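Local coordinates for probable TonB-dependent receptor (Pseudomonas aeruginosa, PDB 4K3F), which probably binds methionine in the periplasm as the substrate-binding lipoprotein of a transport system, despite its name as a receptor, at residues S4-H14 against K50-Q58; D73-E83 against Y196-K207. One frame throughout, in Å; residues are numbered along the deposited sequence. Where two conformers were deposited one is given.

Contact 1 (S4-H14 against K50-Q58). With MSE (selenomethionine), chain B.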
loop_
_atom_site.group_PDB
_atom_site.type_symbol
_atom_site.label_atom_id
_atom_site.label_comp_id
_atom_site.label_asym_id
_atom_site.label_seq_id
_atom_site.Cartn_x
_atom_site.Cartn_y
_atom_site.Cartn_z
ATOM N N SER A 4 -11.568 6.265 23.736
ATOM C CA SER A 4 -11.933 6.295 22.321
ATOM C C SER A 4 -10.708 6.388 21.425
ATOM O O SER A 4 -9.817 7.199 21.678
ATOM C CB SER A 4 -12.791 7.529 22.052
ATOM O OG SER A 4 -13.170 7.605 20.692
ATOM N N LEU A 5 -10.709 5.651 20.319
ATOM C CA LEU A 5 -9.585 5.714 19.352
ATOM C C LEU A 5 -10.159 5.550 17.974
ATOM O O LEU A 5 -10.655 4.499 17.634
ATOM C CB LEU A 5 -8.516 4.655 19.653
ATOM C CG LEU A 5 -7.296 4.639 18.759
ATOM C CD1 LEU A 5 -6.551 5.954 18.868
ATOM C CD2 LEU A 5 -6.404 3.475 19.181
ATOM N N THR A 6 -10.142 6.613 17.177
ATOM C CA THR A 6 -10.769 6.554 15.868
ATOM C C THR A 6 -9.677 6.405 14.790
ATOM O O THR A 6 -8.698 7.123 14.816
ATOM C CB THR A 6 -11.615 7.819 15.599
ATOM O OG1 THR A 6 -10.810 8.979 15.804
ATOM C CG2 THR A 6 -12.826 7.850 16.522
ATOM N N VAL A 7 -9.866 5.468 13.855
ATOM C CA VAL A 7 -8.833 5.085 12.866
ATOM C C VAL A 7 -9.435 4.983 11.467
ATOM O O VAL A 7 -10.397 4.220 11.249
ATOM C CB VAL A 7 -8.165 3.738 13.218
ATOM C CG1 VAL A 7 -7.013 3.455 12.289
ATOM C CG2 VAL A 7 -7.636 3.767 14.634
ATOM N N ALA A 8 -8.902 5.786 10.542
ATOM C CA ALA A 8 -9.292 5.661 9.131
ATOM C C ALA A 8 -8.477 4.560 8.461
ATOM O O ALA A 8 -7.259 4.471 8.657
ATOM C CB ALA A 8 -9.010 6.961 8.417
ATOM N N ALA A 9 -9.115 3.769 7.609
ATOM C CA ALA A 9 -8.438 2.647 6.960
ATOM C C ALA A 9 -9.024 2.329 5.611
ATOM O O ALA A 9 -10.224 2.529 5.416
ATOM C CB ALA A 9 -8.554 1.419 7.821
ATOM N N THR A 10 -8.201 1.825 4.698
ATOM C CA THR A 10 -8.715 1.268 3.439
ATOM C C THR A 10 -9.351 -0.099 3.780
ATOM O O THR A 10 -9.085 -0.730 4.818
ATOM C CB THR A 10 -7.614 1.119 2.346
ATOM O OG1 THR A 10 -6.395 0.678 2.981
ATOM C CG2 THR A 10 -7.343 2.477 1.697
ATOM N N PRO A 11 -10.283 -0.548 2.947
ATOM C CA PRO A 11 -11.115 -1.666 3.417
ATOM C C PRO A 11 -10.389 -3.000 3.545
ATOM O O PRO A 11 -10.654 -3.739 4.485
ATOM C CB PRO A 11 -12.180 -1.781 2.315
ATOM C CG PRO A 11 -12.248 -0.434 1.728
ATOM C CD PRO A 11 -10.835 0.051 1.725
ATOM N N VAL A 12 -9.457 -3.282 2.631
ATOM C CA VAL A 12 -8.801 -4.591 2.588
ATOM C C VAL A 12 -7.330 -4.387 2.260
ATOM O O VAL A 12 -7.019 -3.806 1.232
ATOM C CB VAL A 12 -9.423 -5.554 1.523
ATOM C CG1 VAL A 12 -8.733 -6.908 1.538
ATOM C CG2 VAL A 12 -10.917 -5.742 1.716
ATOM N N PRO A 13 -6.421 -4.875 3.109
ATOM C CA PRO A 13 -6.610 -5.626 4.343
ATOM C C PRO A 13 -6.858 -4.806 5.592
ATOM O O PRO A 13 -7.212 -5.380 6.624
ATOM C CB PRO A 13 -5.273 -6.368 4.486
ATOM C CG PRO A 13 -4.287 -5.402 3.951
ATOM C CD PRO A 13 -4.986 -4.841 2.724
ATOM N N HIS A 14 -6.677 -3.478 5.518
ATOM C CA HIS A 14 -6.496 -2.689 6.731
ATOM C C HIS A 14 -7.682 -2.706 7.677
ATOM O O HIS A 14 -7.532 -2.957 8.862
ATOM C CB HIS A 14 -6.092 -1.250 6.374
ATOM C CG HIS A 14 -4.939 -1.195 5.430
ATOM N ND1 HIS A 14 -5.033 -1.592 4.112
ATOM C CD2 HIS A 14 -3.647 -0.867 5.635
ATOM C CE1 HIS A 14 -3.845 -1.484 3.543
ATOM N NE2 HIS A 14 -2.985 -1.041 4.444
ATOM N N LYS A 50 -7.702 16.888 12.464
ATOM C CA LYS A 50 -8.111 16.581 13.827
ATOM C C LYS A 50 -9.574 16.053 13.860
ATOM O O LYS A 50 -10.342 16.362 14.787
ATOM C CB LYS A 50 -7.849 17.813 14.763
ATOM C CG LYS A 50 -6.505 18.542 14.481
ATOM C CD LYS A 50 -6.258 19.736 15.396
ATOM C CE LYS A 50 -4.904 20.427 15.182
ATOM N NZ LYS A 50 -3.739 19.466 15.232
ATOM N N ARG A 51 -9.944 15.293 12.848
ATOM C CA ARG A 51 -11.252 14.699 12.775
ATOM C C ARG A 51 -11.205 13.282 13.295
ATOM O O ARG A 51 -12.201 12.775 13.837
ATOM C CB ARG A 51 -11.813 14.730 11.365
ATOM C CG ARG A 51 -11.965 16.150 10.857
ATOM C CD ARG A 51 -12.502 16.270 9.442
ATOM N NE ARG A 51 -12.350 17.652 8.952
ATOM C CZ ARG A 51 -13.205 18.662 9.202
ATOM N NH1 ARG A 51 -14.307 18.482 9.896
ATOM N NH2 ARG A 51 -12.940 19.884 8.775
ATOM N N LEU A 52 -10.082 12.599 13.036
ATOM C CA LEU A 52 -9.895 11.208 13.474
ATOM C C LEU A 52 -8.507 11.166 14.111
ATOM O O LEU A 52 -7.649 12.014 13.799
ATOM C CB LEU A 52 -9.941 10.256 12.283
ATOM C CG LEU A 52 -11.232 10.264 11.494
ATOM C CD1 LEU A 52 -11.141 9.339 10.289
ATOM C CD2 LEU A 52 -12.370 9.846 12.386
ATOM N N ASP A 53 -8.283 10.194 14.986
ATOM C CA ASP A 53 -7.050 10.127 15.742
ATOM C C ASP A 53 -5.817 9.555 14.959
ATOM O O ASP A 53 -4.691 9.972 15.189
ATOM C CB ASP A 53 -7.225 9.252 16.947
ATOM C CG ASP A 53 -8.247 9.789 17.976
ATOM O OD1 ASP A 53 -8.291 11.008 18.262
ATOM O OD2 ASP A 53 -8.995 8.948 18.497
ATOM N N ALA A 54 -6.059 8.645 14.052
ATOM C CA ALA A 54 -5.017 7.887 13.375
ATOM C C ALA A 54 -5.531 7.289 12.074
ATOM O O ALA A 54 -6.721 7.351 11.762
ATOM C CB ALA A 54 -4.551 6.762 14.290
ATOM N N ASN A 55 -4.622 6.761 11.279
ATOM C CA ASN A 55 -4.998 6.024 10.090
ATOM C C ASN A 55 -4.076 4.827 9.852
ATOM O O ASN A 55 -2.968 4.731 10.401
ATOM C CB ASN A 55 -5.146 6.928 8.838
ATOM C CG ASN A 55 -3.840 7.568 8.389
ATOM O OD1 ASN A 55 -2.828 6.891 8.169
ATOM N ND2 ASN A 55 -3.867 8.849 8.198
ATOM N N PHE A 56 -4.538 3.959 8.968
ATOM C CA PHE A 56 -3.832 2.712 8.643
ATOM C C PHE A 56 -4.146 2.357 7.212
ATOM O O PHE A 56 -5.172 1.778 6.920
ATOM C CB PHE A 56 -4.218 1.618 9.640
ATOM C CG PHE A 56 -3.554 0.286 9.388
ATOM C CD1 PHE A 56 -2.206 0.202 9.078
ATOM C CD2 PHE A 56 -4.264 -0.886 9.497
ATOM C CE1 PHE A 56 -1.601 -1.047 8.855
ATOM C CE2 PHE A 56 -3.653 -2.128 9.283
ATOM C CZ PHE A 56 -2.330 -2.209 8.977
ATOM N N PHE A 57 -3.221 2.734 6.325
ATOM C CA PHE A 57 -3.433 2.593 4.862
ATOM C C PHE A 57 -2.198 2.781 4.010
ATOM O O PHE A 57 -2.250 2.429 2.872
ATOM C CB PHE A 57 -4.524 3.519 4.299
ATOM C CG PHE A 57 -4.050 4.927 4.018
ATOM C CD1 PHE A 57 -3.864 5.823 5.034
ATOM C CD2 PHE A 57 -3.756 5.317 2.720
ATOM C CE1 PHE A 57 -3.421 7.144 4.769
ATOM C CE2 PHE A 57 -3.324 6.601 2.458
ATOM C CZ PHE A 57 -3.150 7.501 3.477
ATOM N N GLN A 58 -1.127 3.364 4.524
ATOM C CA GLN A 58 -0.003 3.832 3.653
ATOM C C GLN A 58 1.312 3.266 4.138
ATOM O O GLN A 58 1.394 2.723 5.259
ATOM C CB GLN A 58 0.061 5.362 3.643
ATOM C CG GLN A 58 0.653 5.940 4.936
ATOM C CD GLN A 58 0.228 7.374 5.135
ATOM O OE1 GLN A 58 0.470 8.244 4.292
ATOM N NE2 GLN A 58 -0.503 7.607 6.193
HETATM N N MSE B 300 -1.560 -0.663 0.837
HETATM C CA MSE B 300 -0.826 0.108 -0.208
HETATM C C MSE B 300 0.443 -0.676 -0.522
HETATM O O MSE B 300 1.108 -1.160 0.400
HETATM O OXT MSE B 300 0.813 -0.815 -1.694
HETATM C CB MSE B 300 -0.486 1.532 0.262
HETATM C CG MSE B 300 0.230 2.336 -0.796
HETATM SE SE MSE B 300 0.791 4.073 -0.071
HETATM C CE MSE B 300 -0.898 4.883 0.166
HETATM O O HOH W 1 -11.294 9.593 19.645
HETATM O O HOH W 2 -11.932 11.137 16.761
HETATM O O HOH W 3 -3.945 0.905 1.373
#

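Contact 2 (D73-E83 against Y196-K207). With MSE (selenomethionine), chain B.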
loop_
_atom_site.group_PDB
_atom_site.type_symbol
_atom_site.label_atom_id
_atom_site.label_comp_id
_atom_site.label_asym_id
_atom_site.label_seq_id
_atom_site.Cartn_x
_atom_site.Cartn_y
_atom_site.Cartn_z
ATOM N N ASP A 73 2.342 17.146 9.372
ATOM C CA ASP A 73 3.360 16.558 10.235
ATOM C C ASP A 73 2.856 15.305 10.901
ATOM O O ASP A 73 3.099 15.058 12.102
ATOM C CB ASP A 73 3.960 17.573 11.219
ATOM C CG ASP A 73 3.105 17.855 12.391
ATOM O OD1 ASP A 73 1.872 17.754 12.266
ATOM O OD2 ASP A 73 3.688 18.191 13.454
ATOM N N LEU A 74 2.180 14.463 10.117
ATOM C CA LEU A 74 1.757 13.169 10.587
ATOM C C LEU A 74 2.971 12.269 10.819
ATOM O O LEU A 74 3.978 12.390 10.128
ATOM C CB LEU A 74 0.795 12.526 9.586
ATOM C CG LEU A 74 -0.490 13.291 9.336
ATOM C CD1 LEU A 74 -1.318 12.540 8.299
ATOM C CD2 LEU A 74 -1.287 13.530 10.588
ATOM N N VAL A 75 2.856 11.368 11.781
ATOM C CA VAL A 75 4.010 10.564 12.209
ATOM C C VAL A 75 3.634 9.083 12.244
ATOM O O VAL A 75 2.544 8.642 12.656
ATOM C CB VAL A 75 4.544 11.025 13.609
ATOM C CG1 VAL A 75 5.137 12.428 13.496
ATOM C CG2 VAL A 75 3.458 11.047 14.689
ATOM N N ALA A 76 4.598 8.269 11.867
ATOM C CA ALA A 76 4.412 6.842 11.917
ATOM C C ALA A 76 4.480 6.326 13.356
ATOM O O ALA A 76 5.285 6.761 14.133
ATOM C CB ALA A 76 5.513 6.179 11.092
ATOM N N VAL A 77 3.648 5.362 13.680
ATOM C CA VAL A 77 3.585 4.753 15.019
ATOM C C VAL A 77 4.243 3.372 15.028
ATOM O O VAL A 77 5.131 3.099 15.882
ATOM C CB VAL A 77 2.126 4.626 15.511
ATOM C CG1 VAL A 77 2.095 3.997 16.909
ATOM C CG2 VAL A 77 1.455 5.989 15.517
ATOM N N THR A 78 3.842 2.521 14.085
ATOM C CA THR A 78 4.403 1.181 13.974
ATOM C C THR A 78 4.106 0.573 12.637
ATOM O O THR A 78 3.182 1.007 11.944
ATOM C CB THR A 78 3.891 0.255 15.091
ATOM O OG1 THR A 78 4.781 -0.868 15.213
ATOM C CG2 THR A 78 2.481 -0.257 14.841
ATOM N N GLY A 79 4.927 -0.402 12.256
ATOM C CA GLY A 79 4.750 -1.114 11.024
ATOM C C GLY A 79 3.958 -2.377 11.257
ATOM O O GLY A 79 4.040 -3.001 12.312
ATOM N N VAL A 80 3.155 -2.749 10.287
ATOM C CA VAL A 80 2.278 -3.863 10.435
ATOM C C VAL A 80 2.503 -4.965 9.418
ATOM O O VAL A 80 2.666 -6.110 9.811
ATOM C CB VAL A 80 0.805 -3.436 10.445
ATOM C CG1 VAL A 80 -0.072 -4.652 10.722
ATOM C CG2 VAL A 80 0.527 -2.383 11.508
ATOM N N HIS A 81 2.459 -4.636 8.123
ATOM C CA HIS A 81 2.513 -5.630 7.076
ATOM C C HIS A 81 3.059 -5.058 5.795
ATOM O O HIS A 81 3.167 -3.834 5.646
ATOM C CB HIS A 81 1.123 -6.233 6.804
ATOM C CG HIS A 81 0.171 -5.286 6.147
ATOM N ND1 HIS A 81 -0.756 -4.532 6.827
ATOM C CD2 HIS A 81 0.011 -4.972 4.839
ATOM C CE1 HIS A 81 -1.442 -3.800 5.972
ATOM N NE2 HIS A 81 -0.991 -4.047 4.758
ATOM N N ILE A 82 3.408 -5.957 4.887
ATOM C CA ILE A 82 3.869 -5.561 3.551
ATOM C C ILE A 82 2.895 -6.159 2.561
ATOM O O ILE A 82 2.364 -7.266 2.790
ATOM C CB ILE A 82 5.317 -6.073 3.246
ATOM C CG1 ILE A 82 6.285 -5.643 4.350
ATOM C CG2 ILE A 82 5.835 -5.537 1.929
ATOM C CD1 ILE A 82 6.830 -6.820 5.127
ATOM N N GLU A 83 2.657 -5.454 1.463
ATOM C CA GLU A 83 1.771 -5.914 0.371
ATOM C C GLU A 83 2.576 -5.938 -0.906
ATOM O O GLU A 83 2.545 -4.982 -1.662
ATOM C CB GLU A 83 0.610 -4.927 0.159
ATOM C CG GLU A 83 -0.344 -4.833 1.303
ATOM C CD GLU A 83 -1.382 -3.716 1.166
ATOM O OE1 GLU A 83 -1.630 -3.152 0.049
ATOM O OE2 GLU A 83 -1.935 -3.395 2.202
ATOM N N TYR A 196 8.296 -0.823 1.789
ATOM C CA TYR A 196 6.866 -0.511 1.748
ATOM C C TYR A 196 5.997 -1.139 2.845
ATOM O O TYR A 196 4.788 -1.366 2.665
ATOM C CB TYR A 196 6.286 -0.784 0.360
ATOM C CG TYR A 196 7.095 -0.127 -0.726
ATOM C CD1 TYR A 196 7.154 1.265 -0.852
ATOM C CD2 TYR A 196 7.905 -0.887 -1.570
ATOM C CE1 TYR A 196 7.911 1.878 -1.815
ATOM C CE2 TYR A 196 8.678 -0.266 -2.537
ATOM C CZ TYR A 196 8.691 1.103 -2.644
ATOM O OH TYR A 196 9.465 1.687 -3.587
ATOM N N VAL A 197 6.574 -1.308 4.024
ATOM C CA VAL A 197 5.763 -1.718 5.151
ATOM C C VAL A 197 4.662 -0.695 5.386
ATOM O O VAL A 197 4.894 0.512 5.344
ATOM C CB VAL A 197 6.618 -1.869 6.420
ATOM C CG1 VAL A 197 5.768 -2.164 7.630
ATOM C CG2 VAL A 197 7.679 -2.933 6.217
ATOM N N ASN A 198 3.434 -1.185 5.537
ATOM C CA ASN A 198 2.288 -0.329 5.878
ATOM C C ASN A 198 2.279 -0.012 7.370
ATOM O O ASN A 198 2.517 -0.890 8.197
ATOM C CB ASN A 198 0.971 -0.992 5.459
ATOM C CG ASN A 198 0.718 -0.884 3.941
ATOM O OD1 ASN A 198 -0.401 -0.639 3.516
ATOM N ND2 ASN A 198 1.807 -0.996 3.117
ATOM N N ILE A 199 2.057 1.259 7.677
ATOM C CA ILE A 199 2.228 1.772 9.004
ATOM C C ILE A 199 0.926 2.357 9.563
ATOM O O ILE A 199 0.127 2.972 8.859
ATOM C CB ILE A 199 3.298 2.880 9.000
ATOM C CG1 ILE A 199 3.099 3.846 7.810
ATOM C CG2 ILE A 199 4.675 2.240 8.868
ATOM C CD1 ILE A 199 3.922 5.103 7.855
ATOM N N LEU A 200 0.805 2.233 10.859
ATOM C CA LEU A 200 -0.188 2.980 11.616
ATOM C C LEU A 200 0.384 4.399 11.749
ATOM O O LEU A 200 1.541 4.541 12.126
ATOM C CB LEU A 200 -0.355 2.368 12.984
ATOM C CG LEU A 200 -1.195 3.127 13.995
ATOM C CD1 LEU A 200 -2.620 3.138 13.569
ATOM C CD2 LEU A 200 -1.089 2.478 15.374
ATOM N N VAL A 201 -0.433 5.428 11.511
ATOM C CA VAL A 201 0.019 6.823 11.445
ATOM C C VAL A 201 -0.876 7.635 12.339
ATOM O O VAL A 201 -2.110 7.430 12.390
ATOM C CB VAL A 201 -0.022 7.351 9.964
ATOM C CG1 VAL A 201 0.191 8.862 9.896
ATOM C CG2 VAL A 201 1.073 6.637 9.200
ATOM N N ALA A 202 -0.268 8.555 13.059
ATOM C CA ALA A 202 -1.032 9.424 13.950
ATOM C C ALA A 202 -0.376 10.771 14.005
ATOM O O ALA A 202 0.213 11.178 13.011
ATOM C CB ALA A 202 -1.164 8.731 15.316
ATOM N N ARG A 203 -0.509 11.488 15.109
ATOM C CA ARG A 203 0.035 12.839 15.229
ATOM C C ARG A 203 1.035 12.906 16.378
ATOM O O ARG A 203 0.998 12.073 17.266
ATOM C CB ARG A 203 -1.111 13.789 15.541
ATOM C CG ARG A 203 -2.125 13.895 14.398
ATOM C CD ARG A 203 -3.123 15.044 14.563
ATOM N NE ARG A 203 -3.819 14.896 15.829
ATOM C CZ ARG A 203 -4.994 14.300 16.015
ATOM N NH1 ARG A 203 -5.770 13.950 14.987
ATOM N NH2 ARG A 203 -5.437 14.144 17.250
ATOM N N PRO A 204 1.882 13.948 16.406
ATOM C CA PRO A 204 2.708 14.105 17.610
ATOM C C PRO A 204 1.951 14.062 18.919
ATOM O O PRO A 204 2.466 13.529 19.901
ATOM C CB PRO A 204 3.398 15.445 17.383
ATOM C CG PRO A 204 3.544 15.498 15.871
ATOM C CD PRO A 204 2.250 14.914 15.355
ATOM N N ASP A 205 0.726 14.583 18.957
ATOM C CA ASP A 205 -0.033 14.663 20.182
ATOM C C ASP A 205 -0.456 13.323 20.754
ATOM O O ASP A 205 -0.612 13.200 21.981
ATOM C CB ASP A 205 -1.229 15.613 20.083
ATOM C CG ASP A 205 -2.278 15.190 19.022
ATOM O OD1 ASP A 205 -3.115 14.261 19.243
ATOM O OD2 ASP A 205 -2.235 15.843 17.942
ATOM N N ASN A 206 -0.624 12.333 19.885
ATOM C CA ASN A 206 -1.181 11.032 20.311
ATOM C C ASN A 206 -0.385 9.790 19.995
ATOM O O ASN A 206 -0.771 8.693 20.382
ATOM C CB ASN A 206 -2.637 10.896 19.868
ATOM C CG ASN A 206 -2.784 10.928 18.354
ATOM O OD1 ASN A 206 -1.788 10.883 17.618
ATOM N ND2 ASN A 206 -4.010 10.954 17.889
ATOM N N LYS A 207 0.727 9.940 19.304
ATOM C CA LYS A 207 1.550 8.792 18.990
ATOM C C LYS A 207 1.898 7.983 20.248
ATOM O O LYS A 207 1.955 6.760 20.190
ATOM C CB LYS A 207 2.842 9.256 18.305
ATOM C CG LYS A 207 3.934 8.216 18.227
ATOM C CD LYS A 207 4.949 8.570 17.173
ATOM C CE LYS A 207 6.160 7.615 17.181
ATOM N NZ LYS A 207 7.012 7.865 15.964
HETATM N N MSE B 300 -1.560 -0.663 0.837
HETATM C CA MSE B 300 -0.826 0.108 -0.208
HETATM C C MSE B 300 0.443 -0.676 -0.522
HETATM O O MSE B 300 1.108 -1.160 0.400
HETATM O OXT MSE B 300 0.813 -0.815 -1.694
HETATM C CB MSE B 300 -0.486 1.532 0.262
HETATM C CG MSE B 300 0.230 2.336 -0.796
HETATM SE SE MSE B 300 0.791 4.073 -0.071
HETATM C CE MSE B 300 -0.898 4.883 0.166
HETATM O O HOH W 4 3.365 -2.733 0.626
#

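Contact 1 (S4-H14 against K50-Q58)
Parallel pairing of V7 with A54 and of A8 with N55 joins two neighbouring strands of the mixed sheet in a periplasmic-binding-protein fold, and at its end the pair opens onto the selenomethionine pocket. A8 spans the middle: its N donates to A54 O (2.9 Å), and its O receives F56 N almost head-on, with a C=O...N angle of 173°. Where the register begins, T6 and D53 clasp each other. The T6 amide reaches OD2 of D53 on the anti side of the carboxylate, tilted out of its plane (2.9 Å), while D53 N returns a bond to T6 OG1 (2.9 Å). That exchange depends on T6 turning OG1 between its backbone N and carbonyl carbon (chi1 53°), which brings the hydroxyl to L52 CA and the amide of D53, just ahead of strand 54-56. A water donates to D53 OD2 and also bonds S4 OG, which is held by K33 NZ as well.

Toward the pocket, H14 stands T-shaped on F56, its CD2 edge over the centre of the phenyl face; the ring planes lie 69° apart. F57 CA presses on a face of the same imidazole, 3.9 Å from its centroid, a CH-pi contact. Beside it, one water links T10 OG1 and F57 O with the ligand amino nitrogen. F56 O, buried against H14 CB at 3.2 Å, has no hydrogen-bonding partner. L5 and V7 rest on helix 210-218, whereas N55 and F57 face helix 42-48; strand 30-36 bonds along the other edge of strand 3-9.

Contact 2 (D73-E83 against Y196-K207)
N198 and H81 meet at the pocket end of two antiparallel strands, with CB of N198 over one imidazole face, 3.9 Å from the ring centroid, and the amide and ring planes 32° apart. NE2 of H81 points on to E83, binding the anti lone pair of OE2 almost in the ring plane (2.8 Å). With its carboxylate oriented in this way, E83 accepts the ligand ammonium at OE1 (2.6 Å). The N198 side chain crosses that of E83 at about a right angle and spans the amino and carboxylate groups of the ligand: OD1 takes MSE N (2.9 Å) and ND2 gives to MSE O (2.8 Å).

Farther along, V77 and L200 lie side by side, CG1 against CD2 at 3.8 Å. K207, extended beyond CG, runs past V75 CG2 and brings NZ to A76 O at 2.7 Å, nearly in line with the carbonyl. G79 leaves room for V197, whose CG1 comes within 3.7 Å of its CA.

The result is a second-shell histidine holding a first-shell carboxylate. The negative charge of E83 would favour a protonated ligand amine, and the asparagine, offering an acceptor and a donor, suits a zwitterionic amino acid such as methionine.

From the N terminus, strand 3-9 enters the sheet first; the chain passes through helix 11-26, strand 30-36 and helix 42-48 before strand 54-59 returns to close contact 1. Helix 60-70 then leads to strand 75-82. Contact 2 closes a much longer loop of 112 residues, which includes the whole of the second, five-stranded sheet, so the two closures follow in series, neither nesting nor crossing. Strands 54-59 and 198-202 are neighbours, making one continuous sheet of both contacts, whose centres lie about 10 Å apart. A probable hydrogen bond from N55 N to V201 O joins them there, and another links H14 NE2 to N198 OD1 beside the bound selenomethionine.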